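Local coordinates for protein separin (Saccharomyces cerevisiae, PDB 5U1T) that cleaves the Scc1 subunit of cohesin as a caspase-like cysteine protease, releasing sister chromatids at the onset of anaphase, at residues R1424-I1436 against D1538-C1552. Residues are numbered along the deposited sequence; the frame is centred on the assembly and turned at random.
Sequences RTESKFKGMFQKI and DKFSEELFEKMGFRC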
loop_
_atom_site.group_PDB
_atom_site.type_symbol
_atom_site.label_atom_id
_atom_site.label_comp_id
_atom_site.label_asym_id
_atom_site.label_seq_id
_atom_site.Cartn_x
_atom_site.Cartn_y
_atom_site.Cartn_z
ATOM N N ARG A 1424 52.326 -23.995 -5.514
ATOM C CA ARG A 1424 53.704 -23.599 -5.845
ATOM C C ARG A 1424 54.049 -22.303 -5.127
ATOM O O ARG A 1424 55.189 -22.076 -4.712
ATOM C CB ARG A 1424 53.866 -23.423 -7.361
ATOM C CG ARG A 1424 55.298 -23.461 -7.922
ATOM C CD ARG A 1424 55.250 -23.384 -9.462
ATOM N NE ARG A 1424 54.016 -23.998 -9.980
ATOM C CZ ARG A 1424 53.051 -23.350 -10.641
ATOM N NH1 ARG A 1424 51.963 -24.002 -11.055
ATOM N NH2 ARG A 1424 53.175 -22.061 -10.895
ATOM N N THR A 1425 53.041 -21.444 -5.011
ATOM C CA THR A 1425 53.164 -20.208 -4.259
ATOM C C THR A 1425 53.448 -20.562 -2.811
ATOM O O THR A 1425 54.356 -20.002 -2.191
ATOM C CB THR A 1425 51.890 -19.343 -4.346
ATOM O OG1 THR A 1425 51.540 -19.141 -5.718
ATOM C CG2 THR A 1425 52.114 -18.004 -3.664
ATOM N N GLU A 1426 52.675 -21.502 -2.278
ATOM C CA GLU A 1426 52.916 -21.951 -0.919
ATOM C C GLU A 1426 54.352 -22.426 -0.780
ATOM O O GLU A 1426 55.023 -22.045 0.165
ATOM C CB GLU A 1426 51.957 -23.055 -0.508
ATOM C CG GLU A 1426 52.081 -23.400 0.973
ATOM C CD GLU A 1426 51.122 -24.497 1.418
ATOM O OE1 GLU A 1426 49.961 -24.190 1.767
ATOM O OE2 GLU A 1426 51.536 -25.672 1.412
ATOM N N SER A 1427 54.826 -23.216 -1.743
ATOM C CA SER A 1427 56.205 -23.721 -1.718
ATOM C C SER A 1427 57.229 -22.607 -1.605
ATOM O O SER A 1427 58.186 -22.715 -0.833
ATOM C CB SER A 1427 56.519 -24.545 -2.971
ATOM O OG SER A 1427 55.564 -25.569 -3.184
ATOM N N LYS A 1428 57.031 -21.541 -2.377
ATOM C CA LYS A 1428 57.998 -20.452 -2.425
ATOM C C LYS A 1428 58.087 -19.675 -1.121
ATOM O O LYS A 1428 59.180 -19.333 -0.680
ATOM C CB LYS A 1428 57.674 -19.477 -3.561
ATOM C CG LYS A 1428 57.848 -20.080 -4.942
ATOM C CD LYS A 1428 57.497 -19.099 -6.036
ATOM C CE LYS A 1428 57.705 -19.726 -7.409
ATOM N NZ LYS A 1428 57.341 -18.782 -8.504
ATOM N N PHE A 1429 56.951 -19.400 -0.498
ATOM C CA PHE A 1429 56.941 -18.480 0.634
ATOM C C PHE A 1429 56.865 -19.164 1.993
ATOM O O PHE A 1429 57.072 -18.512 3.021
ATOM C CB PHE A 1429 55.786 -17.494 0.478
ATOM C CG PHE A 1429 55.984 -16.535 -0.650
ATOM C CD1 PHE A 1429 56.778 -15.407 -0.483
ATOM C CD2 PHE A 1429 55.411 -16.771 -1.887
ATOM C CE1 PHE A 1429 56.975 -14.520 -1.528
ATOM C CE2 PHE A 1429 55.607 -15.883 -2.944
ATOM C CZ PHE A 1429 56.387 -14.756 -2.761
ATOM N N LYS A 1430 56.579 -20.466 1.983
ATOM C CA LYS A 1430 56.517 -21.286 3.196
ATOM C C LYS A 1430 57.699 -20.959 4.094
ATOM O O LYS A 1430 57.533 -20.679 5.280
ATOM C CB LYS A 1430 56.502 -22.779 2.832
ATOM C CG LYS A 1430 56.146 -23.722 3.968
ATOM C CD LYS A 1430 55.887 -25.162 3.483
ATOM C CE LYS A 1430 54.696 -25.233 2.518
ATOM N NZ LYS A 1430 53.992 -26.557 2.562
ATOM N N GLY A 1431 58.883 -20.949 3.488
ATOM C CA GLY A 1431 60.135 -20.682 4.173
ATOM C C GLY A 1431 60.206 -19.412 5.001
ATOM O O GLY A 1431 60.259 -19.489 6.229
ATOM N N MET A 1432 60.213 -18.253 4.340
ATOM C CA MET A 1432 60.376 -16.969 5.029
ATOM C C MET A 1432 59.253 -16.653 6.031
ATOM O O MET A 1432 59.515 -16.113 7.110
ATOM C CB MET A 1432 60.486 -15.830 4.009
ATOM C CG MET A 1432 60.318 -14.439 4.602
ATOM S SD MET A 1432 60.179 -13.157 3.343
ATOM C CE MET A 1432 61.902 -12.971 2.883
ATOM N N PHE A 1433 58.013 -16.992 5.685
ATOM C CA PHE A 1433 56.882 -16.649 6.546
ATOM C C PHE A 1433 56.944 -17.399 7.875
ATOM O O PHE A 1433 56.804 -16.797 8.941
ATOM C CB PHE A 1433 55.545 -16.929 5.843
ATOM C CG PHE A 1433 55.153 -15.876 4.839
ATOM C CD1 PHE A 1433 56.019 -14.830 4.523
ATOM C CD2 PHE A 1433 53.914 -15.921 4.216
ATOM C CE1 PHE A 1433 55.655 -13.850 3.595
ATOM C CE2 PHE A 1433 53.548 -14.944 3.288
ATOM C CZ PHE A 1433 54.419 -13.911 2.981
ATOM N N GLN A 1434 57.170 -18.708 7.813
ATOM C CA GLN A 1434 57.202 -19.523 9.023
ATOM C C GLN A 1434 58.382 -19.127 9.908
ATOM O O GLN A 1434 58.376 -19.384 11.113
ATOM C CB GLN A 1434 57.284 -21.008 8.672
ATOM C CG GLN A 1434 58.656 -21.409 8.142
ATOM C CD GLN A 1434 58.745 -22.867 7.742
ATOM O OE1 GLN A 1434 57.721 -23.533 7.545
ATOM N NE2 GLN A 1434 59.979 -23.376 7.617
ATOM N N LYS A 1435 59.397 -18.516 9.302
ATOM C CA LYS A 1435 60.560 -18.039 10.040
ATOM C C LYS A 1435 60.226 -16.771 10.800
ATOM O O LYS A 1435 60.663 -16.573 11.927
ATOM C CB LYS A 1435 61.732 -17.777 9.100
ATOM C CG LYS A 1435 62.384 -19.022 8.556
ATOM C CD LYS A 1435 63.375 -18.644 7.473
ATOM C CE LYS A 1435 64.251 -19.817 7.055
ATOM N NZ LYS A 1435 65.083 -19.453 5.873
ATOM N N ILE A 1436 59.445 -15.904 10.173
ATOM C CA ILE A 1436 59.084 -14.650 10.808
ATOM C C ILE A 1436 58.175 -14.878 12.025
ATOM O O ILE A 1436 58.311 -14.185 13.029
ATOM C CB ILE A 1436 58.434 -13.693 9.802
ATOM C CG1 ILE A 1436 59.539 -13.098 8.914
ATOM C CG2 ILE A 1436 57.721 -12.587 10.527
ATOM C CD1 ILE A 1436 59.059 -12.285 7.731
ATOM N N ASP A 1538 54.557 -13.992 -8.190
ATOM C CA ASP A 1538 55.377 -14.406 -7.064
ATOM C C ASP A 1538 56.826 -13.992 -7.255
ATOM O O ASP A 1538 57.507 -13.712 -6.273
ATOM C CB ASP A 1538 55.277 -15.909 -6.854
ATOM C CG ASP A 1538 53.938 -16.319 -6.295
ATOM O OD1 ASP A 1538 53.184 -15.425 -5.837
ATOM O OD2 ASP A 1538 53.640 -17.537 -6.312
ATOM N N LYS A 1539 57.292 -13.959 -8.509
ATOM C CA LYS A 1539 58.571 -13.325 -8.835
ATOM C C LYS A 1539 58.525 -11.886 -8.310
ATOM O O LYS A 1539 59.415 -11.460 -7.578
ATOM C CB LYS A 1539 58.856 -13.332 -10.348
ATOM C CG LYS A 1539 59.509 -14.592 -10.921
ATOM C CD LYS A 1539 60.218 -14.274 -12.254
ATOM C CE LYS A 1539 61.124 -15.414 -12.758
ATOM N NZ LYS A 1539 60.351 -16.640 -13.150
ATOM N N PHE A 1540 57.464 -11.163 -8.660
ATOM C CA PHE A 1540 57.305 -9.773 -8.255
ATOM C C PHE A 1540 57.244 -9.624 -6.737
ATOM O O PHE A 1540 57.902 -8.762 -6.166
ATOM C CB PHE A 1540 56.048 -9.166 -8.912
ATOM C CG PHE A 1540 55.653 -7.821 -8.358
ATOM C CD1 PHE A 1540 56.276 -6.667 -8.795
ATOM C CD2 PHE A 1540 54.663 -7.715 -7.396
ATOM C CE1 PHE A 1540 55.923 -5.434 -8.278
ATOM C CE2 PHE A 1540 54.306 -6.490 -6.876
ATOM C CZ PHE A 1540 54.930 -5.351 -7.315
ATOM N N SER A 1541 56.446 -10.454 -6.085
ATOM C CA SER A 1541 56.325 -10.400 -4.631
ATOM C C SER A 1541 57.661 -10.625 -3.932
ATOM O O SER A 1541 58.032 -9.864 -3.035
ATOM C CB SER A 1541 55.315 -11.433 -4.140
ATOM O OG SER A 1541 54.048 -11.186 -4.710
ATOM N N GLU A 1542 58.364 -11.677 -4.346
ATOM C CA GLU A 1542 59.684 -12.008 -3.817
ATOM C C GLU A 1542 60.583 -10.783 -3.913
ATOM O O GLU A 1542 61.231 -10.389 -2.943
ATOM C CB GLU A 1542 60.284 -13.195 -4.586
ATOM C CG GLU A 1542 61.508 -13.868 -3.960
ATOM C CD GLU A 1542 62.371 -14.572 -5.009
ATOM O OE1 GLU A 1542 61.889 -14.737 -6.154
ATOM O OE2 GLU A 1542 63.533 -14.940 -4.700
ATOM N N GLU A 1543 60.580 -10.157 -5.083
ATOM C CA GLU A 1543 61.400 -8.985 -5.326
ATOM C C GLU A 1543 60.969 -7.783 -4.487
ATOM O O GLU A 1543 61.805 -7.012 -4.007
ATOM C CB GLU A 1543 61.364 -8.636 -6.811
ATOM C CG GLU A 1543 62.265 -7.483 -7.193
ATOM C CD GLU A 1543 63.747 -7.784 -7.013
ATOM O OE1 GLU A 1543 64.111 -8.964 -6.797
ATOM O OE2 GLU A 1543 64.557 -6.827 -7.105
ATOM N N LEU A 1544 59.663 -7.642 -4.310
ATOM C CA LEU A 1544 59.086 -6.539 -3.554
ATOM C C LEU A 1544 59.546 -6.569 -2.100
ATOM O O LEU A 1544 59.996 -5.557 -1.554
ATOM C CB LEU A 1544 57.558 -6.606 -3.647
ATOM C CG LEU A 1544 56.680 -5.414 -3.262
ATOM C CD1 LEU A 1544 56.278 -5.477 -1.814
ATOM C CD2 LEU A 1544 57.381 -4.108 -3.566
ATOM N N PHE A 1545 59.433 -7.747 -1.489
ATOM C CA PHE A 1545 59.870 -7.980 -0.113
ATOM C C PHE A 1545 61.365 -7.718 0.074
ATOM O O PHE A 1545 61.781 -7.072 1.043
ATOM C CB PHE A 1545 59.567 -9.420 0.313
ATOM C CG PHE A 1545 58.107 -9.787 0.278
ATOM C CD1 PHE A 1545 57.122 -8.837 0.474
ATOM C CD2 PHE A 1545 57.722 -11.099 0.064
ATOM C CE1 PHE A 1545 55.786 -9.191 0.449
ATOM C CE2 PHE A 1545 56.386 -11.453 0.037
ATOM C CZ PHE A 1545 55.423 -10.498 0.229
ATOM N N GLU A 1546 62.178 -8.241 -0.840
ATOM C CA GLU A 1546 63.619 -8.122 -0.703
ATOM C C GLU A 1546 64.063 -6.669 -0.806
ATOM O O GLU A 1546 64.888 -6.220 -0.011
ATOM C CB GLU A 1546 64.335 -8.976 -1.747
ATOM C CG GLU A 1546 65.603 -9.629 -1.204
ATOM C CD GLU A 1546 66.765 -8.643 -1.038
ATOM O OE1 GLU A 1546 66.742 -7.558 -1.691
ATOM O OE2 GLU A 1546 67.709 -8.962 -0.264
ATOM N N LYS A 1547 63.511 -5.928 -1.765
ATOM C CA LYS A 1547 63.897 -4.527 -1.940
ATOM C C LYS A 1547 63.419 -3.642 -0.770
ATOM O O LYS A 1547 64.071 -2.640 -0.436
ATOM C CB LYS A 1547 63.367 -3.982 -3.279
ATOM C CG LYS A 1547 64.076 -4.525 -4.527
ATOM C CD LYS A 1547 65.296 -3.681 -4.919
ATOM C CE LYS A 1547 66.477 -4.537 -5.395
ATOM N NZ LYS A 1547 67.088 -5.374 -4.300
ATOM N N MET A 1548 62.274 -3.981 -0.203
ATOM C CA MET A 1548 61.735 -3.217 0.905
ATOM C C MET A 1548 62.409 -3.588 2.214
ATOM O O MET A 1548 62.389 -2.815 3.162
ATOM C CB MET A 1548 60.218 -3.373 1.002
ATOM C CG MET A 1548 59.511 -2.102 1.450
ATOM S SD MET A 1548 57.766 -2.054 1.057
ATOM C CE MET A 1548 57.737 -3.430 -0.059
ATOM N N GLY A 1549 63.001 -4.773 2.258
ATOM C CA GLY A 1549 63.709 -5.226 3.432
ATOM C C GLY A 1549 62.947 -6.212 4.277
ATOM O O GLY A 1549 63.350 -6.534 5.381
ATOM N N PHE A 1550 61.840 -6.704 3.751
ATOM C CA PHE A 1550 61.025 -7.643 4.484
ATOM C C PHE A 1550 61.723 -8.960 4.634
ATOM O O PHE A 1550 61.598 -9.845 3.797
ATOM C CB PHE A 1550 59.701 -7.871 3.790
ATOM C CG PHE A 1550 58.685 -8.518 4.659
ATOM C CD1 PHE A 1550 58.385 -7.984 5.887
ATOM C CD2 PHE A 1550 58.044 -9.663 4.258
ATOM C CE1 PHE A 1550 57.456 -8.575 6.700
ATOM C CE2 PHE A 1550 57.113 -10.260 5.063
ATOM C CZ PHE A 1550 56.823 -9.715 6.286
ATOM N N ARG A 1551 62.460 -9.077 5.723
ATOM C CA ARG A 1551 63.194 -10.284 6.043
ATOM C C ARG A 1551 63.146 -10.552 7.540
ATOM O O ARG A 1551 62.413 -9.908 8.275
ATOM C CB ARG A 1551 64.637 -10.167 5.556
ATOM C CG ARG A 1551 64.898 -10.875 4.240
ATOM C CD ARG A 1551 65.934 -10.151 3.389
ATOM N NE ARG A 1551 67.068 -9.667 4.173
ATOM C CZ ARG A 1551 68.334 -10.023 3.972
ATOM N NH1 ARG A 1551 68.651 -10.874 3.007
ATOM N NH2 ARG A 1551 69.291 -9.522 4.743
ATOM N N CYS A 1552 63.933 -11.509 8.001
ATOM C CA CYS A 1552 63.930 -11.827 9.413
ATOM C C CYS A 1552 65.073 -11.182 10.172
ATOM O O CYS A 1552 65.082 -11.204 11.395
ATOM C CB CYS A 1552 63.928 -13.331 9.613
ATOM S SG CYS A 1552 62.422 -14.108 9.003
#
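T1425 and D1538 join the two helices through a single hydrogen bond: T1425 OG1 donates to D1538 OD2 over 2.7 Å, using the syn lone pair of that oxygen. OG1 lies beside the backbone N (chi1 -53°), which turns the hydroxyl to D1538, and the CG2 methyl also lies against the carboxylate, while the extended chain of K1428 brings its NZ to 4.5 Å from D1538 OD2, beyond a salt bridge. F1429 is a knob in a hole formed by D1538, S1541, E1542 and F1545. The edge of its ring meets D1538 CG and the backbone N of E1542, the ring and the D1538 carboxylate standing 82° apart, and F1429 CE1 comes 3.5 Å from F1545 CE2. Replacing D1538 by alanine is likely to leave the T1425 hydroxyl without this acceptor and a gap at the edge of the F1429 ring.

The helices run almost parallel, 14° apart, as neighbours on one face of the caspase-like alpha/beta fold of the protease domain, whose central sheet lies beneath them. Farther along, F1550 takes over: I1436 CD1 sits over one face of its ring, 4.1 Å from the centroid, F1433 CE1 meets its edge, and M1432 SD approaches obliquely in a Met-aromatic contact.

What places F1550 is the helix end, a Schellman motif in which G1549, the C-prime residue, has positive phi, F1550 N bonds to F1545 O at 2.7 Å and G1549 N bonds weakly to E1546 O. Beneath, F1429 and F1433 rest on strands 1412-1416 and 1465-1469. At the T1425 end, R1424 forms a salt bridge to D1534 in the first turn of the other helix, and the T1425 side chain is about 10 Å from that of C1497, probably the catalytic cysteine, as in relatives.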